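Local coordinates for protein Ceg4 (Legionella pneumophila subsp. pneumophila, PDB 6AOK) that removes phosphate from phosphotyrosine as a HAD-like phosphatase, an effector that attenuates activation of eukaryotic MAPK pathways, at residues D20-T24 with N195-W201; F67-Y71 with Q82-L88; F97-K102 with G127-E132. One frame throughout, in Å; residues are numbered along the deposited sequence.

Contact 1 of 3, residues D20-T24 with N195-W201. With MG (magnesium ion), chain B.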
loop_
_atom_site.group_PDB
_atom_site.type_symbol
_atom_site.label_atom_id
_atom_site.label_comp_id
_atom_site.label_asym_id
_atom_site.label_seq_id
_atom_site.Cartn_x
_atom_site.Cartn_y
_atom_site.Cartn_z
ATOM N N ASP A 20 5.677 -3.251 -2.350
ATOM C CA ASP A 20 6.566 -4.414 -2.227
ATOM C C ASP A 20 7.736 -4.091 -1.318
ATOM O O ASP A 20 8.516 -3.169 -1.628
ATOM C CB ASP A 20 7.119 -4.822 -3.591
ATOM C CG ASP A 20 6.051 -5.242 -4.556
ATOM O OD1 ASP A 20 5.343 -6.269 -4.317
ATOM O OD2 ASP A 20 5.892 -4.513 -5.559
ATOM N N GLY A 21 7.907 -4.887 -0.249
ATOM C CA GLY A 21 8.993 -4.683 0.671
ATOM C C GLY A 21 8.702 -3.644 1.737
ATOM O O GLY A 21 9.517 -3.451 2.635
ATOM N N THR A 22 7.557 -2.993 1.669
ATOM C CA THR A 22 7.112 -2.074 2.704
ATOM C C THR A 22 5.858 -2.629 3.358
ATOM O O THR A 22 5.870 -3.015 4.540
ATOM C CB THR A 22 6.880 -0.687 2.057
ATOM O OG1 THR A 22 8.137 -0.202 1.507
ATOM C CG2 THR A 22 6.318 0.306 3.083
ATOM N N VAL A 23 4.777 -2.732 2.600
ATOM C CA VAL A 23 3.601 -3.464 3.059
ATOM C C VAL A 23 3.870 -4.983 3.053
ATOM O O VAL A 23 3.479 -5.694 3.980
ATOM C CB VAL A 23 2.385 -3.078 2.183
ATOM C CG1 VAL A 23 1.188 -3.876 2.556
ATOM C CG2 VAL A 23 2.008 -1.560 2.302
ATOM N N THR A 24 4.559 -5.506 2.031
ATOM C CA THR A 24 4.928 -6.920 2.008
ATOM C C THR A 24 6.318 -7.093 2.549
ATOM O O THR A 24 7.031 -6.124 2.772
ATOM C CB THR A 24 4.881 -7.532 0.596
ATOM O OG1 THR A 24 6.053 -7.115 -0.138
ATOM C CG2 THR A 24 3.658 -7.164 -0.111
ATOM N N ASN A 195 14.249 -1.372 6.027
ATOM C CA ASN A 195 14.389 -2.583 5.229
ATOM C C ASN A 195 13.114 -3.450 5.332
ATOM O O ASN A 195 12.332 -3.301 6.275
ATOM C CB ASN A 195 15.630 -3.364 5.695
ATOM C CG ASN A 195 16.904 -2.556 5.515
ATOM O OD1 ASN A 195 17.062 -1.820 4.535
ATOM N ND2 ASN A 195 17.797 -2.651 6.477
ATOM N N PRO A 196 12.869 -4.330 4.350
ATOM C CA PRO A 196 11.663 -5.178 4.387
ATOM C C PRO A 196 11.568 -5.942 5.689
ATOM O O PRO A 196 12.579 -6.378 6.239
ATOM C CB PRO A 196 11.849 -6.120 3.195
ATOM C CG PRO A 196 12.650 -5.269 2.188
ATOM C CD PRO A 196 13.587 -4.421 3.058
ATOM N N GLY A 197 10.337 -6.058 6.208
ATOM C CA GLY A 197 10.114 -6.692 7.492
ATOM C C GLY A 197 10.390 -5.825 8.700
ATOM O O GLY A 197 10.089 -6.248 9.820
ATOM N N GLU A 198 10.915 -4.608 8.522
ATOM C CA GLU A 198 11.332 -3.800 9.659
ATOM C C GLU A 198 10.462 -2.566 9.876
ATOM O O GLU A 198 10.789 -1.729 10.732
ATOM C CB GLU A 198 12.803 -3.407 9.503
ATOM C CG GLU A 198 13.728 -4.602 9.607
ATOM C CD GLU A 198 15.195 -4.292 9.308
ATOM O OE1 GLU A 198 15.611 -3.127 9.477
ATOM O OE2 GLU A 198 15.933 -5.231 8.893
ATOM N N PHE A 199 9.363 -2.433 9.143
ATOM C CA PHE A 199 8.400 -1.373 9.422
ATOM C C PHE A 199 7.514 -1.777 10.611
ATOM O O PHE A 199 6.969 -2.890 10.631
ATOM C CB PHE A 199 7.546 -1.114 8.196
ATOM C CG PHE A 199 8.293 -0.492 7.062
ATOM C CD1 PHE A 199 8.954 -1.300 6.117
ATOM C CD2 PHE A 199 8.374 0.873 6.946
ATOM C CE1 PHE A 199 9.660 -0.713 5.030
ATOM C CE2 PHE A 199 9.098 1.443 5.864
ATOM C CZ PHE A 199 9.710 0.635 4.918
ATOM N N GLU A 200 7.342 -0.862 11.571
ATOM C CA GLU A 200 6.605 -1.121 12.811
ATOM C C GLU A 200 5.131 -0.746 12.607
ATOM O O GLU A 200 4.600 0.221 13.166
ATOM C CB GLU A 200 7.221 -0.334 13.962
ATOM C CG GLU A 200 8.651 -0.732 14.285
ATOM C CD GLU A 200 9.251 0.003 15.504
ATOM O OE1 GLU A 200 8.488 0.363 16.445
ATOM O OE2 GLU A 200 10.495 0.174 15.532
ATOM N N TRP A 201 4.465 -1.532 11.768
ATOM C CA TRP A 201 3.080 -1.232 11.435
ATOM C C TRP A 201 2.209 -1.109 12.675
ATOM O O TRP A 201 1.240 -0.338 12.677
ATOM C CB TRP A 201 2.534 -2.319 10.508
ATOM C CG TRP A 201 3.131 -2.227 9.134
ATOM C CD1 TRP A 201 4.046 -3.080 8.585
ATOM C CD2 TRP A 201 2.871 -1.221 8.136
ATOM N NE1 TRP A 201 4.360 -2.675 7.320
ATOM C CE2 TRP A 201 3.657 -1.538 7.019
ATOM C CE3 TRP A 201 2.025 -0.096 8.080
ATOM C CZ2 TRP A 201 3.632 -0.782 5.836
ATOM C CZ3 TRP A 201 2.016 0.676 6.902
ATOM C CH2 TRP A 201 2.819 0.312 5.793
HETATM MG MG MG B . 9.591 -1.520 -2.132
HETATM O O HOH W 1 7.967 -4.944 5.252
HETATM O O HOH W 2 8.977 -1.611 -4.082
HETATM O O HOH W 3 10.536 0.248 -2.771
HETATM O O HOH W 4 11.258 -2.747 -2.553
#
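T22 meets two aromatic rings of the 195-201 segment, and its side chain can be followed outward from the loop. T22 CB lies 4.1 Å from F199 CE1. From there CG2, the branch anti to the backbone N (chi1, measured to OG1, is -62°), rises over one face of the F199 ring in a CH-pi contact, 4.0 Å from the centroid and displaced toward the rim, and also reaches W201 CZ2. On the other branch T22 OG1 passes F199 CZ at 3.8 Å, but its polar partner is the magnesium ligand D18, to which it is hydrogen-bonded. The backbone carries the polar link across the contact: W201 NE1 donates to T22 O at 3.2 Å, with the acceptor lying in the indole plane and an N-H...O angle of 141°, so the bond is bent. T22 O also receives a bond from a water that takes one from G197 N and is in hydrogen-bonding reach of T24 O. P196 packs its CB and CG on G21, which has positive phi, and P196 CA makes a CA-H...O contact of 3.3 Å with G21 O. One residue earlier, D20 O binds the magnesium ion at 2.0 Å, with D18, D167 and three waters completing the octahedral shell. D20 and T22 belong to what is probably the DxDx(T/V) motif of HAD phosphatases. The loop after strand 13-17 is thus backed by the loop leading into helix 201-211, with T22, F199 and W201 all resting on L165 of strand 161-165 and W201 reaching helix 91-100.

Contact 2 of 3, residues F67-Y71 with Q82-L88; sequences FEAKY and QQDVDFL
D84 O is gripped from opposite faces of its carbonyl plane, by Y71 OH at 2.8 Å and by the backbone N of F87 at 3.1 Å. The tyrosine hydroxyl donates from well above the plane rather than along a lone pair, while the F87 bond belongs to the short 3-10 turn 85-87, so one oxygen ties that turn to the last residue of helix 60-71. The same hydroxyl presses against F87 CB. The phenol ring is packed on both faces: K70 CG lies over the centre of one, and L88 CD1 stands over the other, 4.1 Å from the centroid in a CH-pi contact. At the ring edge comes the amide of Q82, its plane turned 85° from that of the ring. Its NE2 donates to Y71 O at 3.0 Å in an almost straight bond (174°). Q82 CG sits between its own backbone N and carbonyl carbon (chi1 68°), and the chain then runs out extended toward the helix end. A salt bridge closes the outer side, where K70 NZ meets D84 OD2 at 2.9 Å on the anti lone pair; the lysine chain is extended until its last bend. Deeper in, L88 CD2 touches the edge of the F67 ring at F67 CE2. The contact therefore fastens the C-terminal end of helix 60-71 to the loop that leads into helix 91-100. Helix 116-125 packs alongside, with Y125 against F67 and Y71 and Y118 against F87, while F78 of the intervening loop touches Y71 and L88.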
loop_
_atom_site.group_PDB
_atom_site.type_symbol
_atom_site.label_atom_id
_atom_site.label_comp_id
_atom_site.label_asym_id
_atom_site.label_seq_id
_atom_site.Cartn_x
_atom_site.Cartn_y
_atom_site.Cartn_z
ATOM N N PHE A 67 -3.778 -17.727 -5.263
ATOM C CA PHE A 67 -3.318 -17.430 -3.914
ATOM C C PHE A 67 -3.736 -18.526 -2.950
ATOM O O PHE A 67 -2.936 -18.988 -2.122
ATOM C CB PHE A 67 -3.871 -16.094 -3.432
ATOM C CG PHE A 67 -3.028 -14.917 -3.806
ATOM C CD1 PHE A 67 -3.210 -14.265 -5.026
ATOM C CD2 PHE A 67 -2.088 -14.446 -2.929
ATOM C CE1 PHE A 67 -2.450 -13.174 -5.367
ATOM C CE2 PHE A 67 -1.297 -13.353 -3.264
ATOM C CZ PHE A 67 -1.473 -12.722 -4.486
ATOM N N GLU A 68 -4.995 -18.956 -3.032
ATOM C CA GLU A 68 -5.433 -20.026 -2.133
ATOM C C GLU A 68 -4.708 -21.347 -2.425
ATOM O O GLU A 68 -4.496 -22.155 -1.513
ATOM C CB GLU A 68 -6.961 -20.211 -2.228
ATOM C CG GLU A 68 -7.751 -19.041 -1.651
ATOM C CD GLU A 68 -9.261 -19.211 -1.773
ATOM O OE1 GLU A 68 -9.688 -20.208 -2.390
ATOM O OE2 GLU A 68 -10.012 -18.348 -1.260
ATOM N N ALA A 69 -4.390 -21.629 -3.675
ATOM C CA ALA A 69 -3.642 -22.858 -3.983
ATOM C C ALA A 69 -2.247 -22.821 -3.361
ATOM O O ALA A 69 -1.736 -23.840 -2.869
ATOM C CB ALA A 69 -3.506 -23.049 -5.495
ATOM N N LYS A 70 -1.645 -21.642 -3.334
ATOM C CA LYS A 70 -0.298 -21.482 -2.810
ATOM C C LYS A 70 -0.290 -21.465 -1.287
ATOM O O LYS A 70 0.528 -22.156 -0.669
ATOM C CB LYS A 70 0.330 -20.206 -3.372
ATOM C CG LYS A 70 1.784 -20.062 -2.931
ATOM C CD LYS A 70 2.445 -18.957 -3.654
ATOM C CE LYS A 70 3.903 -18.716 -3.178
ATOM N NZ LYS A 70 4.796 -19.911 -3.287
ATOM N N TYR A 71 -1.196 -20.714 -0.667
ATOM C CA TYR A 71 -1.135 -20.423 0.763
ATOM C C TYR A 71 -2.264 -21.045 1.564
ATOM O O TYR A 71 -2.260 -20.930 2.797
ATOM C CB TYR A 71 -1.148 -18.904 1.004
ATOM C CG TYR A 71 0.029 -18.147 0.428
ATOM C CD1 TYR A 71 -0.133 -17.250 -0.624
ATOM C CD2 TYR A 71 1.303 -18.305 0.958
ATOM C CE1 TYR A 71 0.903 -16.583 -1.125
ATOM C CE2 TYR A 71 2.373 -17.622 0.441
ATOM C CZ TYR A 71 2.168 -16.757 -0.598
ATOM O OH TYR A 71 3.220 -16.049 -1.140
ATOM N N GLN A 82 4.442 -20.391 6.975
ATOM C CA GLN A 82 4.731 -21.201 5.813
ATOM C C GLN A 82 5.749 -20.507 4.916
ATOM O O GLN A 82 6.073 -19.328 5.080
ATOM C CB GLN A 82 3.454 -21.526 5.047
ATOM C CG GLN A 82 2.774 -20.353 4.364
ATOM C CD GLN A 82 1.506 -20.793 3.674
ATOM O OE1 GLN A 82 1.525 -21.650 2.783
ATOM N NE2 GLN A 82 0.389 -20.251 4.114
ATOM N N GLN A 83 6.259 -21.277 3.966
ATOM C CA GLN A 83 7.190 -20.766 2.975
ATOM C C GLN A 83 6.522 -19.703 2.120
ATOM O O GLN A 83 5.329 -19.788 1.806
ATOM C CB GLN A 83 7.697 -21.914 2.099
ATOM C CG GLN A 83 8.447 -21.491 0.852
ATOM C CD GLN A 83 8.403 -22.548 -0.253
ATOM O OE1 GLN A 83 7.433 -23.319 -0.370
ATOM N NE2 GLN A 83 9.461 -22.594 -1.066
ATOM N N ASP A 84 7.299 -18.675 1.783
ATOM C CA ASP A 84 6.935 -17.591 0.888
ATOM C C ASP A 84 5.871 -16.681 1.449
ATOM O O ASP A 84 5.296 -15.899 0.705
ATOM C CB ASP A 84 6.481 -18.100 -0.484
ATOM C CG ASP A 84 7.648 -18.570 -1.333
ATOM O OD1 ASP A 84 8.797 -18.450 -0.871
ATOM O OD2 ASP A 84 7.429 -19.013 -2.473
ATOM N N VAL A 85 5.593 -16.754 2.750
ATOM C CA VAL A 85 4.578 -15.885 3.328
ATOM C C VAL A 85 5.008 -14.419 3.261
ATOM O O VAL A 85 4.176 -13.513 3.401
ATOM C CB VAL A 85 4.274 -16.375 4.775
ATOM C CG1 VAL A 85 5.489 -16.154 5.670
ATOM C CG2 VAL A 85 3.064 -15.657 5.363
ATOM N N ASP A 86 6.297 -14.156 2.993
ATOM C CA ASP A 86 6.805 -12.791 2.808
ATOM C C ASP A 86 6.239 -12.096 1.574
ATOM O O ASP A 86 6.327 -10.862 1.498
ATOM C CB ASP A 86 8.339 -12.788 2.721
ATOM C CG ASP A 86 9.004 -13.083 4.055
ATOM O OD1 ASP A 86 10.247 -13.197 4.085
ATOM O OD2 ASP A 86 8.294 -13.208 5.082
ATOM N N PHE A 87 5.651 -12.835 0.617
ATOM C CA PHE A 87 4.865 -12.178 -0.431
ATOM C C PHE A 87 3.667 -11.421 0.108
ATOM O O PHE A 87 3.151 -10.518 -0.566
ATOM C CB PHE A 87 4.286 -13.188 -1.399
ATOM C CG PHE A 87 5.232 -13.662 -2.446
ATOM C CD1 PHE A 87 6.243 -14.560 -2.127
ATOM C CD2 PHE A 87 5.065 -13.266 -3.777
ATOM C CE1 PHE A 87 7.099 -15.037 -3.097
ATOM C CE2 PHE A 87 5.926 -13.758 -4.771
ATOM C CZ PHE A 87 6.932 -14.650 -4.427
ATOM N N LEU A 88 3.185 -11.789 1.285
ATOM C CA LEU A 88 1.950 -11.246 1.822
ATOM C C LEU A 88 2.230 -10.091 2.789
ATOM O O LEU A 88 3.374 -9.843 3.191
ATOM C CB LEU A 88 1.160 -12.356 2.525
ATOM C CG LEU A 88 0.835 -13.604 1.714
ATOM C CD1 LEU A 88 0.141 -14.578 2.632
ATOM C CD2 LEU A 88 -0.097 -13.178 0.614
HETATM O O HOH W 5 3.813 -21.628 0.044
#

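Contact 3 of 3, residues F97-K102 with G127-E132; sequences FHEVLK and GFSDEE
A capping box opens the short helix 130-133, and its glutamate also binds H98 of helix 91-100. S129 is the N-cap residue: S129 OG accepts from E132 N, while S129 N donates to E132 OE1 at 3.0 Å. The other carboxylate oxygen serves the contact. H98 ND1 donates to E132 OE2 at 2.7 Å and 163°, on the syn lone pair, and the imidazole and carboxylate planes lie only 18° apart. Each oxygen of this buried carboxylate thus has its own N-H donor. With K102 NZ 4.5 Å from E132 OE2, nearby positive charge would probably favour the ionised glutamate. H98 is also stacked: its ring lies offset over one face of F128, planes at 16° and centroids 3.9 Å apart, which fixes its tilt while the carboxylate fixes its in-plane direction. F128 follows G127, the C-prime residue of a Schellman motif ending helix 116-125, so the ring enters the packing directly after that helix stops. F123 of the same helix meets both F97 and F128 edge-to-face, and V108 of strand 106-111 backs F97 and L101. The L101 side chain packs onto E132, where L101 CD1 lies 3.6 Å from E132 O. Against the F128 ring, F97 CB touches CZ of that ring at 3.6 Å.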
loop_
_atom_site.group_PDB
_atom_site.type_symbol
_atom_site.label_atom_id
_atom_site.label_comp_id
_atom_site.label_asym_id
_atom_site.label_seq_id
_atom_site.Cartn_x
_atom_site.Cartn_y
_atom_site.Cartn_z
ATOM N N PHE A 97 -4.067 -1.437 7.843
ATOM C CA PHE A 97 -4.933 -1.096 6.716
ATOM C C PHE A 97 -6.411 -1.282 7.012
ATOM O O PHE A 97 -7.225 -0.504 6.508
ATOM C CB PHE A 97 -4.488 -1.878 5.474
ATOM C CG PHE A 97 -3.251 -1.294 4.913
ATOM C CD1 PHE A 97 -3.310 -0.080 4.245
ATOM C CD2 PHE A 97 -2.015 -1.848 5.172
ATOM C CE1 PHE A 97 -2.157 0.538 3.786
ATOM C CE2 PHE A 97 -0.831 -1.228 4.720
ATOM C CZ PHE A 97 -0.914 -0.021 4.026
ATOM N N HIS A 98 -6.805 -2.263 7.834
ATOM C CA HIS A 98 -8.205 -2.286 8.233
ATOM C C HIS A 98 -8.565 -1.004 8.968
ATOM O O HIS A 98 -9.652 -0.458 8.783
ATOM C CB HIS A 98 -8.532 -3.499 9.127
ATOM C CG HIS A 98 -8.758 -4.777 8.367
ATOM N ND1 HIS A 98 -9.650 -4.880 7.315
ATOM C CD2 HIS A 98 -8.181 -6.000 8.492
ATOM C CE1 HIS A 98 -9.622 -6.113 6.832
ATOM N NE2 HIS A 98 -8.758 -6.821 7.549
ATOM N N GLU A 99 -7.675 -0.500 9.805
ATOM C CA GLU A 99 -8.001 0.739 10.499
ATOM C C GLU A 99 -8.073 1.927 9.525
ATOM O O GLU A 99 -9.023 2.722 9.554
ATOM C CB GLU A 99 -6.971 1.008 11.579
ATOM C CG GLU A 99 -7.198 2.313 12.246
ATOM C CD GLU A 99 -8.355 2.245 13.212
ATOM O OE1 GLU A 99 -8.633 1.157 13.784
ATOM O OE2 GLU A 99 -8.996 3.290 13.394
ATOM N N VAL A 100 -7.082 2.074 8.654
ATOM C CA VAL A 100 -7.065 3.325 7.911
ATOM C C VAL A 100 -8.032 3.306 6.730
ATOM O O VAL A 100 -8.474 4.375 6.279
ATOM C CB VAL A 100 -5.643 3.686 7.445
ATOM C CG1 VAL A 100 -4.738 3.999 8.674
ATOM C CG2 VAL A 100 -5.029 2.589 6.555
ATOM N N LEU A 101 -8.364 2.129 6.202
ATOM C CA LEU A 101 -9.279 2.106 5.074
ATOM C C LEU A 101 -10.723 2.216 5.515
ATOM O O LEU A 101 -11.597 2.257 4.655
ATOM C CB LEU A 101 -9.115 0.833 4.259
ATOM C CG LEU A 101 -7.774 0.724 3.557
ATOM C CD1 LEU A 101 -7.554 -0.683 2.865
ATOM C CD2 LEU A 101 -7.623 1.894 2.533
ATOM N N LYS A 102 -11.003 2.221 6.823
ATOM C CA LYS A 102 -12.341 2.518 7.306
ATOM C C LYS A 102 -12.461 3.935 7.835
ATOM O O LYS A 102 -13.535 4.330 8.286
ATOM C CB LYS A 102 -12.742 1.524 8.389
ATOM C CG LYS A 102 -12.666 0.048 7.918
ATOM C CD LYS A 102 -12.464 -0.959 9.088
ATOM C CE LYS A 102 -12.843 -2.390 8.719
ATOM N NZ LYS A 102 -14.213 -2.719 9.214
ATOM N N GLY A 127 -8.396 -10.683 3.069
ATOM C CA GLY A 127 -9.607 -10.517 3.842
ATOM C C GLY A 127 -10.206 -9.148 3.724
ATOM O O GLY A 127 -11.101 -8.822 4.497
ATOM N N PHE A 128 -9.697 -8.317 2.828
ATOM C CA PHE A 128 -10.256 -6.989 2.652
ATOM C C PHE A 128 -11.484 -6.990 1.749
ATOM O O PHE A 128 -11.528 -7.681 0.738
ATOM C CB PHE A 128 -9.161 -6.067 2.109
ATOM C CG PHE A 128 -8.188 -5.675 3.167
ATOM C CD1 PHE A 128 -7.150 -6.517 3.497
ATOM C CD2 PHE A 128 -8.377 -4.520 3.912
ATOM C CE1 PHE A 128 -6.224 -6.162 4.488
ATOM C CE2 PHE A 128 -7.479 -4.159 4.920
ATOM C CZ PHE A 128 -6.399 -4.969 5.199
ATOM N N SER A 129 -12.486 -6.184 2.108
ATOM C CA SER A 129 -13.708 -6.101 1.322
ATOM C C SER A 129 -13.495 -5.181 0.123
ATOM O O SER A 129 -12.565 -4.391 0.090
ATOM C CB SER A 129 -14.852 -5.571 2.174
ATOM O OG SER A 129 -14.584 -4.197 2.429
ATOM N N ASP A 130 -14.381 -5.294 -0.870
ATOM C CA ASP A 130 -14.299 -4.386 -2.006
ATOM C C ASP A 130 -14.423 -2.939 -1.559
ATOM O O ASP A 130 -13.732 -2.057 -2.095
ATOM C CB ASP A 130 -15.379 -4.713 -3.019
ATOM C CG ASP A 130 -15.147 -6.046 -3.708
ATOM O OD1 ASP A 130 -13.984 -6.485 -3.786
ATOM O OD2 ASP A 130 -16.142 -6.655 -4.185
ATOM N N GLU A 131 -15.297 -2.684 -0.565
ATOM C CA GLU A 131 -15.447 -1.345 -0.003
ATOM C C GLU A 131 -14.124 -0.814 0.530
ATOM O O GLU A 131 -13.753 0.338 0.266
ATOM C CB GLU A 131 -16.493 -1.352 1.109
ATOM C CG GLU A 131 -16.819 0.044 1.575
ATOM C CD GLU A 131 -17.637 0.045 2.859
ATOM O OE1 GLU A 131 -18.431 -0.915 3.077
ATOM O OE2 GLU A 131 -17.466 1.005 3.652
ATOM N N GLU A 132 -13.395 -1.636 1.295
ATOM C CA GLU A 132 -12.114 -1.186 1.801
ATOM C C GLU A 132 -11.124 -0.974 0.676
ATOM O O GLU A 132 -10.366 -0.003 0.679
ATOM C CB GLU A 132 -11.542 -2.203 2.788
ATOM C CG GLU A 132 -12.261 -2.245 4.092
ATOM C CD GLU A 132 -11.756 -3.408 4.938
ATOM O OE1 GLU A 132 -11.945 -4.598 4.553
ATOM O OE2 GLU A 132 -11.109 -3.102 5.968
HETATM O O HOH W 6 -14.192 0.975 4.377
#

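Along the chain, contact 1 joins the first strand's loop to the approach to the last helix, and contacts 2 and 3 follow one another inside the span it closes. Contact 1 lies at the magnesium site, beside strands 13-17 and 161-165 of the five-stranded parallel sheet. Its centre is about 16 Å from that of contact 2 and about 19 Å from that of contact 3, and it touches both: T24 packs on F87, V23 and W201 on F97. Contacts 2 and 3, about 20 Å apart between centres, do not touch; helix 116-125 packs on both, through Y118, V122 and Y125 at contact 2 and F123 at contact 3. The metal-binding loop thus adjoins both other contacts.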